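Local structure of Pap fimbrial major pilin protein (Escherichia coli, 2UY6) at residues 51-56 / 132-137; 21-26 / 57-62. The protein polymerizes into the thick, right-handed helical rod of the P pilus, through which Escherichia coli colonizes the epithelium of specific host organs. The protein carries 2 engineered substitutions. One frame throughout, in Å; residues are numbered along the deposited sequence.

Contact 1: 51-56 / 132-137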
loop_
_atom_site.group_PDB
_atom_site.type_symbol
_atom_site.label_atom_id
_atom_site.label_comp_id
_atom_site.label_asym_id
_atom_site.label_seq_id
_atom_site.Cartn_x
_atom_site.Cartn_y
_atom_site.Cartn_z
ATOM N N PRO B 51 -34.178 -2.101 7.920
ATOM C CA PRO B 51 -32.858 -1.747 7.395
ATOM C C PRO B 51 -31.766 -2.554 8.104
ATOM O O PRO B 51 -31.675 -2.554 9.331
ATOM C CB PRO B 51 -32.772 -0.230 7.627
ATOM C CG PRO B 51 -33.903 0.078 8.589
ATOM C CD PRO B 51 -34.967 -0.903 8.251
ATOM N N MET B 52 -30.968 -3.269 7.312
ATOM C CA MET B 52 -29.896 -4.122 7.824
ATOM C C MET B 52 -28.557 -3.413 7.859
ATOM O O MET B 52 -28.227 -2.629 6.971
ATOM C CB MET B 52 -29.750 -5.370 6.955
ATOM C CG MET B 52 -31.008 -6.183 6.816
ATOM S SD MET B 52 -31.577 -6.759 8.404
ATOM C CE MET B 52 -33.349 -6.702 8.156
ATOM N N ASP B 53 -27.781 -3.708 8.888
ATOM C CA ASP B 53 -26.470 -3.110 9.031
ATOM C C ASP B 53 -25.508 -3.693 8.003
ATOM O O ASP B 53 -25.271 -4.898 7.972
ATOM C CB ASP B 53 -25.918 -3.365 10.436
ATOM C CG ASP B 53 -26.640 -2.568 11.507
ATOM O OD1 ASP B 53 -26.182 -2.597 12.666
ATOM O OD2 ASP B 53 -27.660 -1.914 11.201
ATOM N N LEU B 54 -24.976 -2.838 7.143
ATOM C CA LEU B 54 -24.015 -3.280 6.159
ATOM C C LEU B 54 -22.716 -2.600 6.602
ATOM O O LEU B 54 -22.457 -1.454 6.239
ATOM C CB LEU B 54 -24.426 -2.808 4.769
ATOM C CG LEU B 54 -23.872 -3.621 3.596
ATOM C CD1 LEU B 54 -24.310 -2.993 2.288
ATOM C CD2 LEU B 54 -22.379 -3.665 3.659
ATOM N N ASP B 55 -21.921 -3.287 7.418
ATOM C CA ASP B 55 -20.666 -2.718 7.898
ATOM C C ASP B 55 -19.440 -3.283 7.187
ATOM O O ASP B 55 -19.289 -4.495 7.033
ATOM C CB ASP B 55 -20.535 -2.919 9.405
ATOM C CG ASP B 55 -21.595 -2.164 10.179
ATOM O OD1 ASP B 55 -21.844 -0.981 9.865
ATOM O OD2 ASP B 55 -22.180 -2.745 11.109
ATOM N N ILE B 56 -18.573 -2.383 6.745
ATOM C CA ILE B 56 -17.363 -2.762 6.034
ATOM C C ILE B 56 -16.142 -2.334 6.834
ATOM O O ILE B 56 -15.914 -1.142 7.035
ATOM C CB ILE B 56 -17.305 -2.092 4.641
ATOM C CG1 ILE B 56 -18.542 -2.472 3.831
ATOM C CG2 ILE B 56 -16.060 -2.539 3.898
ATOM C CD1 ILE B 56 -18.655 -1.724 2.514
ATOM N N HIS B 132 -20.134 2.467 8.091
ATOM C CA HIS B 132 -21.476 1.970 8.397
ATOM C C HIS B 132 -22.521 2.372 7.363
ATOM O O HIS B 132 -22.619 3.540 6.991
ATOM C CB HIS B 132 -21.933 2.483 9.770
ATOM C CG HIS B 132 -20.963 2.213 10.884
ATOM N ND1 HIS B 132 -20.797 0.966 11.449
ATOM C CD2 HIS B 132 -20.132 3.044 11.561
ATOM C CE1 HIS B 132 -19.911 1.039 12.427
ATOM N NE2 HIS B 132 -19.492 2.289 12.516
ATOM N N TYR B 133 -23.292 1.390 6.907
ATOM C CA TYR B 133 -24.372 1.608 5.946
ATOM C C TYR B 133 -25.558 0.748 6.386
ATOM O O TYR B 133 -25.427 -0.110 7.261
ATOM C CB TYR B 133 -23.988 1.155 4.530
ATOM C CG TYR B 133 -22.821 1.863 3.880
ATOM C CD1 TYR B 133 -21.507 1.423 4.074
ATOM C CD2 TYR B 133 -23.030 2.964 3.056
ATOM C CE1 TYR B 133 -20.432 2.070 3.458
ATOM C CE2 TYR B 133 -21.966 3.614 2.440
ATOM C CZ TYR B 133 -20.674 3.164 2.646
ATOM O OH TYR B 133 -19.637 3.829 2.044
ATOM N N THR B 134 -26.716 0.988 5.788
ATOM C CA THR B 134 -27.895 0.178 6.077
ATOM C C THR B 134 -28.501 -0.156 4.729
ATOM O O THR B 134 -28.440 0.640 3.794
ATOM C CB THR B 134 -28.941 0.909 6.936
ATOM O OG1 THR B 134 -29.002 2.282 6.548
ATOM C CG2 THR B 134 -28.603 0.792 8.406
ATOM N N ALA B 135 -29.067 -1.346 4.622
ATOM C CA ALA B 135 -29.659 -1.768 3.369
ATOM C C ALA B 135 -31.064 -2.290 3.594
ATOM O O ALA B 135 -31.321 -3.030 4.548
ATOM C CB ALA B 135 -28.792 -2.840 2.726
ATOM N N VAL B 136 -31.965 -1.899 2.701
ATOM C CA VAL B 136 -33.360 -2.322 2.768
ATOM C C VAL B 136 -33.800 -2.921 1.441
ATOM O O VAL B 136 -33.358 -2.498 0.372
ATOM C CB VAL B 136 -34.306 -1.135 3.081
ATOM C CG1 VAL B 136 -34.099 -0.649 4.509
ATOM C CG2 VAL B 136 -34.038 -0.004 2.105
ATOM N N VAL B 137 -34.669 -3.917 1.515
ATOM C CA VAL B 137 -35.198 -4.559 0.320
ATOM C C VAL B 137 -36.614 -4.020 0.090
ATOM O O VAL B 137 -37.376 -3.843 1.043
ATOM C CB VAL B 137 -35.267 -6.091 0.496
ATOM C CG1 VAL B 137 -35.923 -6.733 -0.726
ATOM C CG2 VAL B 137 -33.870 -6.644 0.706
#

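Contact 2: 21-26 / 57-62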
loop_
_atom_site.group_PDB
_atom_site.type_symbol
_atom_site.label_atom_id
_atom_site.label_comp_id
_atom_site.label_asym_id
_atom_site.label_seq_id
_atom_site.Cartn_x
_atom_site.Cartn_y
_atom_site.Cartn_z
ATOM N N PRO B 21 -2.819 -0.315 0.226
ATOM C CA PRO B 21 -4.218 -0.000 -0.081
ATOM C C PRO B 21 -5.069 -0.712 0.961
ATOM O O PRO B 21 -4.606 -1.665 1.594
ATOM C CB PRO B 21 -4.428 -0.601 -1.470
ATOM C CG PRO B 21 -3.039 -0.915 -1.973
ATOM C CD PRO B 21 -2.290 -1.290 -0.736
ATOM N N CYS B 22 -6.307 -0.271 1.142
ATOM C CA CYS B 22 -7.163 -0.907 2.128
ATOM C C CYS B 22 -7.711 -2.278 1.722
ATOM O O CYS B 22 -7.910 -2.572 0.543
ATOM C CB CYS B 22 -8.325 0.019 2.497
ATOM S SG CYS B 22 -7.827 1.465 3.483
ATOM N N SER B 23 -7.932 -3.113 2.730
ATOM C CA SER B 23 -8.488 -4.443 2.552
ATOM C C SER B 23 -9.808 -4.406 3.329
ATOM O O SER B 23 -9.894 -3.728 4.356
ATOM C CB SER B 23 -7.542 -5.483 3.154
ATOM O OG SER B 23 -8.026 -6.798 2.952
ATOM N N ILE B 24 -10.846 -5.094 2.856
ATOM C CA ILE B 24 -12.111 -5.072 3.604
ATOM C C ILE B 24 -12.575 -6.446 4.086
ATOM O O ILE B 24 -12.140 -7.487 3.584
ATOM C CB ILE B 24 -13.288 -4.420 2.793
ATOM C CG1 ILE B 24 -14.026 -5.469 1.960
ATOM C CG2 ILE B 24 -12.773 -3.318 1.895
ATOM C CD1 ILE B 24 -13.216 -6.103 0.891
ATOM N N SER B 25 -13.447 -6.437 5.087
ATOM C CA SER B 25 -14.012 -7.669 5.621
ATOM C C SER B 25 -15.290 -7.361 6.395
ATOM O O SER B 25 -15.553 -6.213 6.748
ATOM C CB SER B 25 -13.001 -8.382 6.519
ATOM O OG SER B 25 -12.611 -7.553 7.587
ATOM N N GLN B 26 -16.079 -8.394 6.661
ATOM C CA GLN B 26 -17.334 -8.214 7.369
ATOM C C GLN B 26 -17.529 -9.283 8.435
ATOM O O GLN B 26 -16.683 -10.168 8.598
ATOM C CB GLN B 26 -18.490 -8.255 6.367
ATOM C CG GLN B 26 -18.391 -7.184 5.307
ATOM C CD GLN B 26 -19.570 -7.175 4.365
ATOM O OE1 GLN B 26 -19.687 -8.024 3.486
ATOM N NE2 GLN B 26 -20.463 -6.209 4.551
ATOM N N GLU B 57 -15.367 -3.308 7.301
ATOM C CA GLU B 57 -14.171 -3.010 8.073
ATOM C C GLU B 57 -12.951 -2.817 7.169
ATOM O O GLU B 57 -12.604 -3.695 6.379
ATOM C CB GLU B 57 -13.905 -4.124 9.099
ATOM C CG GLU B 57 -12.507 -4.060 9.729
ATOM C CD GLU B 57 -12.381 -4.834 11.041
ATOM O OE1 GLU B 57 -12.896 -5.972 11.135
ATOM O OE2 GLU B 57 -11.749 -4.302 11.979
ATOM N N LEU B 58 -12.331 -1.645 7.285
ATOM C CA LEU B 58 -11.134 -1.301 6.517
ATOM C C LEU B 58 -9.917 -1.759 7.311
ATOM O O LEU B 58 -9.666 -1.255 8.402
ATOM C CB LEU B 58 -11.058 0.212 6.292
ATOM C CG LEU B 58 -12.265 0.781 5.540
ATOM C CD1 LEU B 58 -12.184 2.301 5.423
ATOM C CD2 LEU B 58 -12.319 0.147 4.175
ATOM N N VAL B 59 -9.169 -2.719 6.773
ATOM C CA VAL B 59 -7.984 -3.228 7.463
ATOM C C VAL B 59 -6.700 -3.151 6.635
ATOM O O VAL B 59 -6.722 -2.830 5.445
ATOM C CB VAL B 59 -8.192 -4.691 7.907
ATOM C CG1 VAL B 59 -9.379 -4.777 8.839
ATOM C CG2 VAL B 59 -8.409 -5.591 6.691
ATOM N N ASN B 60 -5.582 -3.447 7.289
ATOM C CA ASN B 60 -4.264 -3.435 6.660
ATOM C C ASN B 60 -3.919 -2.141 5.937
ATOM O O ASN B 60 -3.151 -2.152 4.980
ATOM C CB ASN B 60 -4.121 -4.610 5.688
ATOM C CG ASN B 60 -4.399 -5.948 6.351
ATOM O OD1 ASN B 60 -4.144 -6.129 7.542
ATOM N ND2 ASN B 60 -4.915 -6.897 5.578
ATOM N N CYS B 61 -4.477 -1.028 6.389
ATOM C CA CYS B 61 -4.171 0.252 5.769
ATOM C C CYS B 61 -4.255 1.362 6.803
ATOM O O CYS B 61 -4.623 1.121 7.956
ATOM C CB CYS B 61 -5.143 0.545 4.623
ATOM S SG CYS B 61 -6.893 0.670 5.119
ATOM N N ASP B 62 -3.887 2.574 6.394
ATOM C CA ASP B 62 -3.951 3.730 7.273
ATOM C C ASP B 62 -5.307 4.328 6.973
ATOM O O ASP B 62 -5.529 4.856 5.887
ATOM C CB ASP B 62 -2.842 4.725 6.941
#

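Contact 1: 51-56 / 132-137
The antiparallel pairing of M52–D55 with H132–A135 joins two neighbouring strands of the five-stranded sheet in the immunoglobulin-like pilin fold. M52 and A135 form a hydrogen-bonded pair, M52 N to A135 O at 2.8 Å, with A135 N returning to M52 O. L54 and Y133 repeat the pattern less evenly: L54 N bonds Y133 O, but the bond from Y133 N to L54 O is weak. T134 CA also rests on M52 O, at 3.0 Å.

The two faces of the pairing differ. On the inner one, L54 CB meets Y133 CB at 4.0 Å, and the Y133 ring goes on to an edge-to-face contact with F81 of the other sheet; L54 and A135 both touch I33, and L54 also packs on an apolar side chain of another protein chain. On the outer one, H132 ND1 donates to D55 OD1 over 2.7 Å. With chi1 at -65°, D55 keeps CG beside its backbone N, which brings OD1 to the imidazole; carboxylate and ring planes stand 88° apart. The acceptor lies near the ring plane but is approached from above the carboxylate. Just before strand 52-59 begins, P51 CB packs on V136 CG1 at 3.4 Å. Because H132 NE2 bonds E128 OE1, both ring nitrogens face carboxylates, which fixes the ring's rotation and would probably favour a protonated imidazole.

Contact 2: 21-26 / 57-62
A disulfide between C22 and C61 closes the tightly packed end of this contact, its SG atoms 2.0 Å apart with a torsion of 90° about the S–S bond. A chi1 of 61° puts C61 SG between its own backbone N and carbonyl carbon, within bonding distance of the buried C22. Next to the bridge, L58 CD2 reaches C22 CB at 4.3 Å and I24 CG2 at 4.2 Å, and F66 touches both C22 and L58. S23–S25 runs antiparallel to E57–V59 as the outermost strand of the sheet within this chain. Another protein chain makes backbone hydrogen bonds with I24, consistent with the donor-strand complementation of pilins, and one of its acidic side chains binds S23 OG. V59 N bonds S23 O at 2.7 Å, and S23 N bonds V59 O in return. On the face opposite L58, V59 CG2 lies against S23 CB at 3.6 Å, while exposed N60 only grazes S23 CB with ND2, at 3.8 Å. The backbone pairing holds through S25 N to E57 O and E57 N to S25 O (3.0 Å), but the side chains here are looser: S25 OG stays 3.9 Å from E57 OE1 without bonding, and E57 OE2 is taken by N129 ND2.

Overall arrangement
The two contacts follow one another along strand 52-59, their centres about 18 Å apart: contact 1 uses its first part and contact 2 its last residues and the turn beyond. That strand is flanked by 130-139 in contact 1 and, in contact 2, by the short strand 23-25, outermost of the sheet within this chain. Along the chain the order is 21-26, 51-56, 57-62, 132-137, and the segments alternate. The contacts also touch: I56 CG2 packs on I24 CB, and Q26 NE2 probably donates to D55 O. Both reach the chain of another protein, contact 1 through L54 and the disulfide-bridged contact 2 more extensively, with polar and backbone bonds.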